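Local structure of lipase (Penicillium expansum, 3G7N) at residues L11-K16 and K55-V60; V49-E54 and P122-E127; S85-P90 and A105-I110; R97-P102 and H131-A136; A141-A146 and Q167-F172. The protein hydrolyses acylglycerol lipids such as triacylglycerols to release free fatty acids, working as a secreted alkaline lipase of the alpha/beta-hydrolase superfamily. All coordinates share one frame; numbering follows the deposited sequence.

The five contacts run from strands within the central sheet to the helices packed on it. Interaction 1 brings helix 8-23 to strand 57-62, and interaction 2 joins the strands on its two sides, 45-52 and 125-131; their centres are 9 Å apart, and T57 OG1 bonds to E127 OE2 between them. Interactions 3 and 4 both use helix 97-120, with centres 14 Å apart. Interactions 4 and 5 both use helix 133-148, and interaction 5 touches interaction 3 where F89 meets F172. The catalytic serine S132 lies in interaction 4, and the L133 side chain there is about 7 Å from that of H241. The other four contacts lie away from the catalytic residues.

Interaction 1 of 5, residues L11-K16 and K55-V60; sequences LHRAAK and KKTIAV. With SO4 (sulfate ion), chain E.
R13, on helix 8-23, reaches out to lie alongside K55, which sits in the turn leading into strand 57-62. The R13 CB already points at this turn, and CG follows anti to the backbone N (chi1 173°), which starts the chain straight out from the helix. CG only carries the chain onward; the touching begins at CD, 3.8 Å from K55 CE. NE keeps the same company. At the head of the group the partner changes to K55 CG, which lies over one face of the guanidinium, offset toward its rim, and comes within 3.9 Å of R13 CZ and 3.8 Å of R13 NH2. The two chains run antiparallel alongside one another, a course the lysine can follow because it bends at chi2 (-65°). Beyond the lysine, R13 NH2 forms salt bridges with D31 and E127; T57 OG1, 4.3 Å from R13 NH2, is itself hydrogen-bonded to E127. K56 and T57 both face S52, a G1 beta bulge where strand 57-62 begins. One turn further along the helix, K16 NZ donates a hydrogen bond of 2.6 Å to O2 of a sulfate ion, probably from the crystallisation liquor, which S258 also binds. The K55 ammonium extends past the arginine, with NZ 5.0 Å from R13 NE. Contact is made through methylene carbons, while the carboxylates of D31 and E127 probably balance the two positive groups and allow the lysine to lie against the guanidinium.

Interaction 2 of 5, residues V49-E54 and P122-E127; sequences VGYSTE and PDYTLE
Y124 lays its ring across the end of strand 45-52, presenting one long edge to Y51 and its hydroxyl to T53. The CB of Y51 sits at that edge, near the ring plane, 4.2 Å from Y124 CE2. Y124 CE2 also comes within 3.7 Å of S52 O, which approaches the tyrosine ring at a slant. Farther out, Y124 OH rests 3.6 Å from T53 CA and 3.9 Å from T53 CG2, the two side chains meeting at an oblique angle. Y124 gets there with CG anti to its own carbonyl carbon (chi1 -78°), a turn that swings the ring over the intervening strand. That strand is 57-62, which in the central sheet of this alpha/beta-hydrolase lies between 45-52, antiparallel to it, and 125-131, parallel to it; the ring therefore bridges a full strand's width, passing over the backbone O of T57. Y121, from the stretch after helix 97-120, stacks with both Y51 and Y124 and so joins the two tyrosines from a third position. Nearby, S52 OG is held by D31 and by the backbone N of K55, while the E127 carboxylate takes R13 and T57.

Interaction 3 of 5, residues S85-P90 and A105-I110; sequences SGVTFP and AVHDTI
A contact with one hydrogen bond, from S85 to D108, sets the loop between strands 79-80 and 95-96 against helix 97-120, with H107 packed beside it. S85 OG donates to D108 OD1 over 2.6 Å, meeting that oxygen nearly along its C-O direction. The serine's OG lies between its backbone N and carbonyl carbon (chi1 67°), which turns the hydroxyl to the helix. D108 OD1 gathers two weaker donors: H107 ND1 at 3.5 Å (N-H...O angle 150°) and a water at 3.4 Å that also accepts from S85 N at 3.0 Å. Helix 97-120 is the crossover between the neighbouring parallel strands 57-62 and 125-131, in the alpha/beta-hydrolase manner, and the loop lies against it and against the end of helix 133-148. H107 points its ring to the loop, CG anti to the backbone N (chi1 179°); V87 CG2 approaches it at 4.3 Å from H107 NE2, and W103 and A144 pack around it as well. Replacing H107 by alanine would cost D108 OD1 its weak bond from ND1 and is likely to open a gap beside V87, W103 and A144. V87 CG1 lies over the centre of the F89 ring, 3.5 Å above its plane, and S85 O accepts from N148 ND2 on helix 133-148.

Interaction 4 of 5, residues R97-P102 and H131-A136; sequences RGVHRP and HSLGGA
The nucleophile elbow of the lipase is flanked here by the start of helix 97-120, with V99 packing on L133 and A136 just after the catalytic serine S132. The G-H-S-L-G sequence makes the sharp turn from strand 125-131 into helix 133-148, and S132 carries the strained backbone that marks such elbows (phi 64°, psi -124°). The glycines fit tight places: a CB on G134 would clash with H131 O, and one on G135 would be crowded by S132 O. On the side facing helix 97-120, V99 forks over the first turn. Its CG1, anti to the backbone N (chi1 178°), rests 3.7 Å from A136 O, while CG2 meets A136 CB at 4.0 Å and, more loosely, L133 CD1 at 4.4 Å. L133 CD1 also comes within 4.4 Å of G98 O, so the end of the leucine only brushes the start of helix 97-120. The turn is itself held by A136 N bonding to S132 O at 2.9 Å. S132 OG is hydrogen-bonded to H241 NE2, as a charge-relay triad requires, and H131, before the serine, is hydrogen-bonded to Y22 and to the backbone O of H241. Helices 97-120 and 133-148 lie side by side: beyond the valine, I140 continues the seam, P102 meets L137, and helix 8-23 closes on the elbow through S18 and Y22, which touch H131 and S132.

Interaction 5 of 5, residues A141-A146 and Q167-F172; sequences AHVALA and QAWADF
V143 of helix 133-148 meets two aromatic side chains of helix 167-175, W169 and F172, one with each methyl. CG1 touches F172 CE2 at 3.5 Å and has F172 CD2 at 3.9 Å; CG2 lies 3.7 Å from W169 CH2, the far corner of the indole. The split comes from chi1 of 171°, which sets CG1 anti to the backbone N and CG2 anti to the carbonyl carbon. Both aromatic groups extend from their own helix with CG anti to the backbone N, W169 running alongside the valine, head to tail, and F172 crossing it at a slant. With an alanine here both methyls are gone, and the space between the two rings would probably be left as a gap, W169 and F172 freer to shift. In the next shell, I140 lies against W169 and Q147 against F172, while F172 is packed from the loop by F89 and P90. Helix 167-175 starts with W169 N bonded to N166 OD1, and on its outer side Q167 NE2 donates to D171 OD1 at 3.1 Å (angle 159°), coming from above the carboxylate plane. Across the helices no hydrogen bond is made: the joint is a branched aliphatic group between two aromatic ones, so its cohesion rests on apolar fit.

Interaction 1 of 5, residues L11-K16 and K55-V60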
# COMPACT_ATOMS: atom_id res chain seq x y z
N LEU A 11 6.93 -5.55 -8.30
CA LEU A 11 6.26 -4.26 -8.20
C LEU A 11 5.29 -4.07 -9.36
O LEU A 11 4.22 -3.47 -9.20
CB LEU A 11 7.29 -3.13 -8.12
CG LEU A 11 8.06 -3.08 -6.81
CD1 LEU A 11 9.33 -2.26 -6.96
CD2 LEU A 11 7.18 -2.57 -5.67
N HIS A 12 5.65 -4.60 -10.52
CA HIS A 12 4.77 -4.63 -11.67
C HIS A 12 3.49 -5.44 -11.37
O HIS A 12 2.39 -5.00 -11.65
CB HIS A 12 5.52 -5.19 -12.91
CG HIS A 12 4.70 -5.23 -14.15
ND1 HIS A 12 4.36 -4.10 -14.87
CD2 HIS A 12 4.25 -6.28 -14.89
CE1 HIS A 12 3.72 -4.45 -15.97
NE2 HIS A 12 3.59 -5.77 -15.97
N ARG A 13 3.66 -6.60 -10.73
CA ARG A 13 2.52 -7.38 -10.27
C ARG A 13 1.67 -6.58 -9.27
O ARG A 13 0.46 -6.58 -9.37
CB ARG A 13 2.96 -8.72 -9.67
CG ARG A 13 1.80 -9.48 -9.02
CD ARG A 13 2.25 -10.86 -8.51
NE ARG A 13 1.21 -11.52 -7.73
CZ ARG A 13 1.04 -11.38 -6.42
NH1 ARG A 13 1.81 -10.56 -5.72
NH2 ARG A 13 0.07 -12.05 -5.82
N ALA A 14 2.33 -5.92 -8.33
CA ALA A 14 1.62 -5.13 -7.35
C ALA A 14 0.77 -4.05 -8.05
O ALA A 14 -0.35 -3.77 -7.62
CB ALA A 14 2.59 -4.49 -6.38
N ALA A 15 1.32 -3.45 -9.09
CA ALA A 15 0.59 -2.42 -9.83
C ALA A 15 -0.58 -2.98 -10.59
O ALA A 15 -1.64 -2.36 -10.65
CB ALA A 15 1.54 -1.68 -10.75
N LYS A 16 -0.42 -4.19 -11.14
CA LYS A 16 -1.56 -4.87 -11.78
C LYS A 16 -2.69 -5.17 -10.80
O LYS A 16 -3.85 -4.95 -11.09
CB LYS A 16 -1.12 -6.14 -12.52
CG LYS A 16 -0.26 -5.83 -13.75
CD LYS A 16 0.54 -7.07 -14.22
CE LYS A 16 -0.33 -8.15 -14.77
NZ LYS A 16 0.54 -9.25 -15.30
N LYS A 55 1.38 -17.95 -5.75
CA LYS A 55 2.37 -17.32 -4.89
C LYS A 55 2.40 -17.87 -3.46
O LYS A 55 3.26 -17.51 -2.67
CB LYS A 55 2.15 -15.80 -4.85
CG LYS A 55 2.29 -15.11 -6.20
CD LYS A 55 3.72 -15.19 -6.75
CE LYS A 55 3.92 -14.19 -7.87
NZ LYS A 55 5.26 -14.35 -8.49
N LYS A 56 1.40 -18.68 -3.14
CA LYS A 56 1.17 -19.13 -1.77
C LYS A 56 1.08 -17.95 -0.81
O LYS A 56 1.74 -17.87 0.22
CB LYS A 56 2.25 -20.13 -1.32
CG LYS A 56 2.23 -21.42 -2.14
CD LYS A 56 3.23 -22.44 -1.57
CE LYS A 56 3.00 -23.84 -2.13
NZ LYS A 56 3.06 -23.87 -3.62
N THR A 57 0.19 -17.02 -1.19
CA THR A 57 -0.06 -15.85 -0.35
C THR A 57 -1.53 -15.66 -0.08
O THR A 57 -2.40 -16.12 -0.83
CB THR A 57 0.45 -14.55 -0.98
OG1 THR A 57 -0.21 -14.35 -2.23
CG2 THR A 57 1.97 -14.55 -1.12
N ILE A 58 -1.78 -14.98 1.03
CA ILE A 58 -3.08 -14.41 1.35
C ILE A 58 -2.93 -12.90 1.25
O ILE A 58 -1.99 -12.34 1.81
CB ILE A 58 -3.48 -14.82 2.79
CG1 ILE A 58 -3.71 -16.33 2.83
CG2 ILE A 58 -4.70 -14.04 3.28
CD1 ILE A 58 -3.63 -16.94 4.21
N ALA A 59 -3.78 -12.30 0.41
CA ALA A 59 -3.57 -10.93 -0.08
C ALA A 59 -4.71 -10.02 0.36
O ALA A 59 -5.89 -10.39 0.30
CB ALA A 59 -3.50 -10.93 -1.59
N VAL A 60 -4.33 -8.82 0.75
CA VAL A 60 -5.25 -7.70 1.01
C VAL A 60 -4.95 -6.59 0.02
O VAL A 60 -3.85 -6.02 0.02
CB VAL A 60 -5.06 -7.16 2.44
CG1 VAL A 60 -5.99 -5.99 2.70
CG2 VAL A 60 -5.28 -8.28 3.50
S SO4 E . -1.20 -10.22 -18.11
O1 SO4 E . -2.20 -9.18 -18.33
O2 SO4 E . -1.13 -10.69 -16.72
O3 SO4 E . -1.45 -11.36 -19.00
O4 SO4 E . 0.11 -9.68 -18.51

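Interaction 2 of 5, residues V49-E54 and P122-E127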
# COMPACT_ATOMS: atom_id res chain seq x y z
N VAL A 49 -10.00 -9.19 -0.36
CA VAL A 49 -9.14 -10.16 0.32
C VAL A 49 -9.24 -11.48 -0.40
O VAL A 49 -10.30 -11.81 -0.96
CB VAL A 49 -9.55 -10.36 1.80
CG1 VAL A 49 -8.56 -11.29 2.50
CG2 VAL A 49 -9.57 -9.00 2.51
N GLY A 50 -8.12 -12.16 -0.55
CA GLY A 50 -8.17 -13.49 -1.17
C GLY A 50 -6.83 -14.18 -1.07
O GLY A 50 -6.05 -13.89 -0.17
N TYR A 51 -6.63 -15.17 -1.93
CA TYR A 51 -5.43 -16.00 -1.86
C TYR A 51 -4.91 -16.27 -3.26
O TYR A 51 -5.67 -16.33 -4.22
CB TYR A 51 -5.71 -17.33 -1.12
CG TYR A 51 -6.68 -18.22 -1.82
CD1 TYR A 51 -6.24 -19.19 -2.71
CD2 TYR A 51 -8.05 -18.08 -1.63
CE1 TYR A 51 -7.13 -20.00 -3.39
CE2 TYR A 51 -8.96 -18.86 -2.33
CZ TYR A 51 -8.50 -19.82 -3.21
OH TYR A 51 -9.40 -20.60 -3.92
N SER A 52 -3.60 -16.46 -3.33
CA SER A 52 -2.92 -16.86 -4.57
C SER A 52 -2.31 -18.23 -4.36
O SER A 52 -1.32 -18.36 -3.66
CB SER A 52 -1.81 -15.87 -4.88
OG SER A 52 -1.06 -16.36 -6.00
N THR A 53 -2.83 -19.22 -5.09
CA THR A 53 -2.24 -20.56 -5.11
C THR A 53 -0.84 -20.54 -5.75
O THR A 53 0.09 -21.13 -5.21
CB THR A 53 -3.13 -21.54 -5.89
OG1 THR A 53 -4.47 -21.48 -5.38
CG2 THR A 53 -2.60 -22.95 -5.77
N GLU A 54 -0.66 -19.68 -6.75
CA GLU A 54 0.61 -19.52 -7.45
C GLU A 54 1.68 -19.00 -6.51
O GLU A 54 2.80 -19.51 -6.49
CB GLU A 54 0.45 -18.58 -8.64
CG GLU A 54 1.73 -18.38 -9.43
CD GLU A 54 1.55 -17.46 -10.62
OE1 GLU A 54 0.44 -17.43 -11.20
OE2 GLU A 54 2.44 -16.61 -10.84
N PRO A 122 -2.50 -22.76 5.74
CA PRO A 122 -1.70 -22.38 6.90
C PRO A 122 -0.23 -22.26 6.55
O PRO A 122 0.53 -21.76 7.38
CB PRO A 122 -1.90 -23.56 7.87
CG PRO A 122 -2.31 -24.71 7.00
CD PRO A 122 -3.15 -24.08 5.92
N ASP A 123 0.15 -22.64 5.34
CA ASP A 123 1.51 -22.46 4.85
C ASP A 123 1.71 -21.20 4.01
O ASP A 123 2.82 -20.90 3.58
CB ASP A 123 1.95 -23.68 4.05
CG ASP A 123 1.06 -23.94 2.84
OD1 ASP A 123 -0.20 -23.99 3.00
OD2 ASP A 123 1.61 -24.19 1.75
N TYR A 124 0.62 -20.47 3.74
CA TYR A 124 0.73 -19.27 2.90
C TYR A 124 1.27 -18.09 3.70
O TYR A 124 1.13 -18.02 4.91
CB TYR A 124 -0.64 -18.92 2.33
CG TYR A 124 -1.07 -19.77 1.15
CD1 TYR A 124 -0.53 -21.05 0.93
CD2 TYR A 124 -2.08 -19.35 0.31
CE1 TYR A 124 -1.04 -21.87 -0.07
CE2 TYR A 124 -2.56 -20.13 -0.71
CZ TYR A 124 -2.01 -21.38 -0.92
OH TYR A 124 -2.49 -22.18 -1.94
N THR A 125 1.99 -17.20 3.02
CA THR A 125 2.46 -15.95 3.65
C THR A 125 1.46 -14.82 3.33
O THR A 125 0.46 -15.06 2.62
CB THR A 125 3.86 -15.59 3.13
OG1 THR A 125 3.82 -15.40 1.72
CG2 THR A 125 4.86 -16.73 3.47
N LEU A 126 1.70 -13.63 3.87
CA LEU A 126 0.76 -12.51 3.74
C LEU A 126 1.31 -11.45 2.81
O LEU A 126 2.52 -11.17 2.78
CB LEU A 126 0.49 -11.89 5.11
CG LEU A 126 -0.02 -12.85 6.18
CD1 LEU A 126 -0.30 -12.09 7.47
CD2 LEU A 126 -1.27 -13.59 5.71
N GLU A 127 0.40 -10.77 2.12
CA GLU A 127 0.78 -9.59 1.36
C GLU A 127 -0.34 -8.56 1.38
O GLU A 127 -1.52 -8.90 1.48
CB GLU A 127 1.16 -9.95 -0.07
CG GLU A 127 0.06 -10.48 -0.92
CD GLU A 127 0.51 -10.79 -2.34
OE1 GLU A 127 1.38 -10.04 -2.87
OE2 GLU A 127 -0.06 -11.69 -2.97

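Interaction 3 of 5, residues S85-P90 and A105-I110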
# COMPACT_ATOMS: atom_id res chain seq x y z
N SER A 85 -7.92 -3.16 16.68
CA SER A 85 -7.87 -4.43 17.38
C SER A 85 -6.60 -5.21 17.04
O SER A 85 -6.19 -5.29 15.87
CB SER A 85 -9.12 -5.25 17.11
OG SER A 85 -9.19 -5.66 15.75
N GLY A 86 -5.97 -5.77 18.07
CA GLY A 86 -4.82 -6.63 17.90
C GLY A 86 -3.53 -5.85 17.71
O GLY A 86 -2.47 -6.44 17.56
N VAL A 87 -3.64 -4.52 17.69
CA VAL A 87 -2.47 -3.66 17.53
C VAL A 87 -2.20 -2.90 18.83
O VAL A 87 -3.12 -2.32 19.40
CB VAL A 87 -2.65 -2.63 16.39
CG1 VAL A 87 -1.40 -1.77 16.24
CG2 VAL A 87 -3.01 -3.34 15.09
N THR A 88 -0.95 -2.92 19.28
CA THR A 88 -0.56 -2.12 20.44
C THR A 88 0.37 -0.98 19.99
O THR A 88 1.55 -1.18 19.76
CB THR A 88 0.12 -2.98 21.52
OG1 THR A 88 -0.77 -4.04 21.91
CG2 THR A 88 0.43 -2.13 22.75
N PHE A 89 -0.20 0.22 19.91
CA PHE A 89 0.57 1.39 19.45
C PHE A 89 1.29 2.03 20.63
O PHE A 89 0.63 2.39 21.62
CB PHE A 89 -0.36 2.45 18.84
CG PHE A 89 -0.94 2.06 17.50
CD1 PHE A 89 -0.19 2.18 16.34
CD2 PHE A 89 -2.27 1.68 17.40
CE1 PHE A 89 -0.77 1.91 15.10
CE2 PHE A 89 -2.86 1.43 16.16
CZ PHE A 89 -2.11 1.63 15.01
N PRO A 90 2.57 2.41 20.43
CA PRO A 90 3.18 3.28 21.44
C PRO A 90 2.43 4.59 21.58
O PRO A 90 1.86 5.10 20.60
CB PRO A 90 4.58 3.51 20.89
CG PRO A 90 4.88 2.25 20.11
CD PRO A 90 3.56 1.84 19.51
N ALA A 105 -12.54 1.45 9.65
CA ALA A 105 -13.87 1.00 9.22
C ALA A 105 -13.85 -0.44 8.71
O ALA A 105 -14.85 -1.15 8.84
CB ALA A 105 -14.45 1.93 8.16
N VAL A 106 -12.74 -0.85 8.08
CA VAL A 106 -12.66 -2.16 7.42
C VAL A 106 -11.73 -3.12 8.13
O VAL A 106 -11.70 -4.31 7.79
CB VAL A 106 -12.23 -2.03 5.93
CG1 VAL A 106 -13.28 -1.25 5.13
CG2 VAL A 106 -10.85 -1.38 5.80
N HIS A 107 -11.02 -2.64 9.14
CA HIS A 107 -9.98 -3.40 9.81
C HIS A 107 -10.47 -4.76 10.29
O HIS A 107 -9.85 -5.78 10.03
CB HIS A 107 -9.43 -2.59 10.99
CG HIS A 107 -8.36 -3.29 11.77
ND1 HIS A 107 -8.59 -3.91 12.99
CD2 HIS A 107 -7.03 -3.35 11.57
CE1 HIS A 107 -7.45 -4.37 13.46
NE2 HIS A 107 -6.48 -4.02 12.63
N ASP A 108 -11.53 -4.77 11.09
CA ASP A 108 -11.96 -6.02 11.71
C ASP A 108 -12.47 -7.03 10.67
O ASP A 108 -12.18 -8.22 10.79
CB ASP A 108 -13.05 -5.79 12.77
CG ASP A 108 -12.52 -5.15 14.04
OD1 ASP A 108 -11.37 -5.44 14.41
OD2 ASP A 108 -13.36 -4.69 14.84
N THR A 109 -13.15 -6.54 9.64
CA THR A 109 -13.58 -7.39 8.55
C THR A 109 -12.39 -8.05 7.85
O THR A 109 -12.40 -9.24 7.58
CB THR A 109 -14.42 -6.60 7.54
OG1 THR A 109 -15.54 -6.03 8.22
CG2 THR A 109 -14.93 -7.51 6.44
N ILE A 110 -11.35 -7.26 7.57
CA ILE A 110 -10.17 -7.78 6.89
C ILE A 110 -9.43 -8.78 7.79
O ILE A 110 -9.09 -9.88 7.33
CB ILE A 110 -9.26 -6.63 6.46
CG1 ILE A 110 -9.93 -5.85 5.33
CG2 ILE A 110 -7.92 -7.16 6.01
CD1 ILE A 110 -9.24 -4.55 4.94
O HOH W 1 -10.59 -2.36 15.57

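Interaction 4 of 5, residues R97-P102 and H131-A136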
# COMPACT_ATOMS: atom_id res chain seq x y z
N ARG A 97 -6.19 11.34 10.43
CA ARG A 97 -7.53 10.80 10.51
C ARG A 97 -8.01 10.32 9.14
O ARG A 97 -8.77 9.36 9.04
CB ARG A 97 -8.50 11.83 11.10
CG ARG A 97 -9.89 11.27 11.31
CD ARG A 97 -10.87 12.32 11.84
NE ARG A 97 -10.57 12.71 13.21
CZ ARG A 97 -10.23 13.94 13.57
NH1 ARG A 97 -10.10 14.90 12.65
NH2 ARG A 97 -10.04 14.23 14.85
N GLY A 98 -7.62 11.04 8.09
CA GLY A 98 -8.05 10.68 6.74
C GLY A 98 -7.60 9.32 6.24
O GLY A 98 -8.12 8.86 5.22
N VAL A 99 -6.66 8.69 6.93
CA VAL A 99 -6.29 7.30 6.64
C VAL A 99 -6.73 6.36 7.76
O VAL A 99 -7.23 5.27 7.49
CB VAL A 99 -4.78 7.17 6.35
CG1 VAL A 99 -4.40 5.71 6.09
CG2 VAL A 99 -4.42 8.03 5.16
N HIS A 100 -6.55 6.76 9.02
CA HIS A 100 -7.03 5.93 10.12
C HIS A 100 -8.52 5.66 10.05
O HIS A 100 -8.95 4.53 10.33
CB HIS A 100 -6.64 6.53 11.47
CG HIS A 100 -7.16 5.76 12.64
ND1 HIS A 100 -6.55 4.63 13.14
CD2 HIS A 100 -8.34 5.86 13.29
CE1 HIS A 100 -7.27 4.15 14.15
NE2 HIS A 100 -8.33 4.92 14.30
N ARG A 101 -9.31 6.67 9.72
CA ARG A 101 -10.75 6.48 9.69
C ARG A 101 -11.20 5.40 8.69
O ARG A 101 -11.90 4.46 9.08
CB ARG A 101 -11.49 7.80 9.48
CG ARG A 101 -13.00 7.67 9.56
CD ARG A 101 -13.63 9.02 9.93
NE ARG A 101 -15.08 8.99 9.75
CZ ARG A 101 -15.70 9.25 8.60
NH1 ARG A 101 -14.99 9.64 7.55
NH2 ARG A 101 -17.02 9.19 8.52
N PRO A 102 -10.82 5.53 7.41
CA PRO A 102 -11.22 4.47 6.47
C PRO A 102 -10.62 3.11 6.83
O PRO A 102 -11.32 2.11 6.74
CB PRO A 102 -10.70 4.97 5.12
CG PRO A 102 -9.70 6.06 5.43
CD PRO A 102 -10.22 6.68 6.71
N HIS A 131 -2.71 1.28 -4.41
CA HIS A 131 -2.18 2.47 -5.08
C HIS A 131 -2.86 3.75 -4.55
O HIS A 131 -4.06 3.78 -4.30
CB HIS A 131 -2.40 2.33 -6.58
CG HIS A 131 -2.15 3.60 -7.36
ND1 HIS A 131 -3.16 4.47 -7.69
CD2 HIS A 131 -1.03 4.04 -7.98
CE1 HIS A 131 -2.65 5.45 -8.43
NE2 HIS A 131 -1.38 5.21 -8.62
N SER A 132 -2.06 4.82 -4.42
CA SER A 132 -2.55 6.15 -4.04
C SER A 132 -3.13 6.10 -2.61
O SER A 132 -2.40 5.69 -1.70
CB SER A 132 -3.51 6.70 -5.10
OG SER A 132 -3.82 8.06 -4.81
N LEU A 133 -4.38 6.49 -2.40
CA LEU A 133 -4.98 6.28 -1.08
C LEU A 133 -4.93 4.80 -0.70
O LEU A 133 -4.79 4.47 0.48
CB LEU A 133 -6.43 6.78 -1.05
CG LEU A 133 -7.22 6.50 0.25
CD1 LEU A 133 -6.62 7.18 1.48
CD2 LEU A 133 -8.71 6.86 0.11
N GLY A 134 -5.09 3.91 -1.68
CA GLY A 134 -4.90 2.48 -1.44
C GLY A 134 -3.51 2.13 -0.94
O GLY A 134 -3.35 1.16 -0.18
N GLY A 135 -2.51 2.86 -1.38
CA GLY A 135 -1.15 2.72 -0.85
C GLY A 135 -0.98 3.26 0.55
O GLY A 135 -0.38 2.62 1.41
N ALA A 136 -1.63 4.39 0.83
CA ALA A 136 -1.63 4.92 2.20
C ALA A 136 -2.33 3.91 3.11
O ALA A 136 -1.87 3.65 4.25
CB ALA A 136 -2.31 6.29 2.25

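Interaction 5 of 5, residues A141-A146 and Q167-F172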
# COMPACT_ATOMS: atom_id res chain seq x y z
N ALA A 141 -2.26 -1.14 6.80
CA ALA A 141 -2.48 -2.59 6.71
C ALA A 141 -1.25 -3.40 7.08
O ALA A 141 -1.35 -4.44 7.75
CB ALA A 141 -2.96 -2.99 5.31
N HIS A 142 -0.08 -2.94 6.67
CA HIS A 142 1.17 -3.62 6.98
C HIS A 142 1.33 -3.82 8.49
O HIS A 142 1.62 -4.92 8.97
CB HIS A 142 2.35 -2.82 6.42
CG HIS A 142 3.67 -3.45 6.68
ND1 HIS A 142 4.11 -4.55 5.97
CD2 HIS A 142 4.64 -3.17 7.59
CE1 HIS A 142 5.29 -4.92 6.44
NE2 HIS A 142 5.65 -4.08 7.39
N VAL A 143 1.10 -2.75 9.25
CA VAL A 143 1.21 -2.80 10.70
C VAL A 143 0.06 -3.60 11.33
O VAL A 143 0.29 -4.42 12.22
CB VAL A 143 1.24 -1.36 11.29
CG1 VAL A 143 1.13 -1.37 12.80
CG2 VAL A 143 2.52 -0.65 10.87
N ALA A 144 -1.14 -3.48 10.80
CA ALA A 144 -2.28 -4.26 11.28
C ALA A 144 -2.00 -5.75 11.14
O ALA A 144 -2.33 -6.54 12.02
CB ALA A 144 -3.55 -3.89 10.50
N LEU A 145 -1.52 -6.16 9.97
CA LEU A 145 -1.23 -7.57 9.73
C LEU A 145 -0.04 -8.07 10.56
O LEU A 145 -0.07 -9.19 11.08
CB LEU A 145 -1.00 -7.82 8.22
CG LEU A 145 -2.20 -7.57 7.31
CD1 LEU A 145 -1.74 -7.61 5.86
CD2 LEU A 145 -3.32 -8.60 7.56
N ALA A 146 1.03 -7.29 10.63
CA ALA A 146 2.20 -7.70 11.41
C ALA A 146 1.83 -7.92 12.86
O ALA A 146 2.31 -8.88 13.49
CB ALA A 146 3.30 -6.64 11.31
N GLN A 167 6.87 10.95 13.22
CA GLN A 167 8.07 10.13 13.27
C GLN A 167 7.88 8.87 14.12
O GLN A 167 8.40 7.81 13.78
CB GLN A 167 9.27 10.92 13.78
CG GLN A 167 10.59 10.16 13.69
CD GLN A 167 11.07 9.97 12.27
OE1 GLN A 167 11.24 10.94 11.53
NE2 GLN A 167 11.22 8.72 11.85
N ALA A 168 7.11 8.98 15.19
CA ALA A 168 6.87 7.81 16.04
C ALA A 168 6.09 6.74 15.25
O ALA A 168 6.39 5.55 15.34
CB ALA A 168 6.13 8.21 17.31
N TRP A 169 5.17 7.18 14.40
CA TRP A 169 4.45 6.26 13.51
C TRP A 169 5.42 5.56 12.57
O TRP A 169 5.43 4.32 12.47
CB TRP A 169 3.41 7.03 12.69
CG TRP A 169 3.09 6.36 11.38
CD1 TRP A 169 3.49 6.77 10.15
CD2 TRP A 169 2.43 5.11 11.21
NE1 TRP A 169 3.09 5.86 9.20
CE2 TRP A 169 2.41 4.84 9.82
CE3 TRP A 169 1.82 4.20 12.08
CZ2 TRP A 169 1.87 3.66 9.30
CZ3 TRP A 169 1.31 3.02 11.57
CH2 TRP A 169 1.30 2.78 10.18
N ALA A 170 6.29 6.32 11.92
CA ALA A 170 7.21 5.73 10.97
C ALA A 170 8.13 4.72 11.65
O ALA A 170 8.44 3.66 11.11
CB ALA A 170 8.00 6.81 10.24
N ASP A 171 8.55 5.07 12.87
CA ASP A 171 9.43 4.20 13.64
C ASP A 171 8.72 2.90 14.02
O ASP A 171 9.32 1.83 13.99
CB ASP A 171 9.93 4.90 14.91
CG ASP A 171 10.87 6.06 14.61
OD1 ASP A 171 11.45 6.09 13.51
OD2 ASP A 171 11.14 6.86 15.54
N PHE A 172 7.45 3.02 14.36
CA PHE A 172 6.64 1.85 14.66
C PHE A 172 6.45 0.97 13.43
O PHE A 172 6.57 -0.26 13.51
CB PHE A 172 5.29 2.26 15.25
CG PHE A 172 4.49 1.12 15.77
CD1 PHE A 172 5.00 0.31 16.79
CD2 PHE A 172 3.22 0.85 15.28
CE1 PHE A 172 4.26 -0.76 17.28
CE2 PHE A 172 2.49 -0.21 15.77
CZ PHE A 172 2.98 -0.95 16.83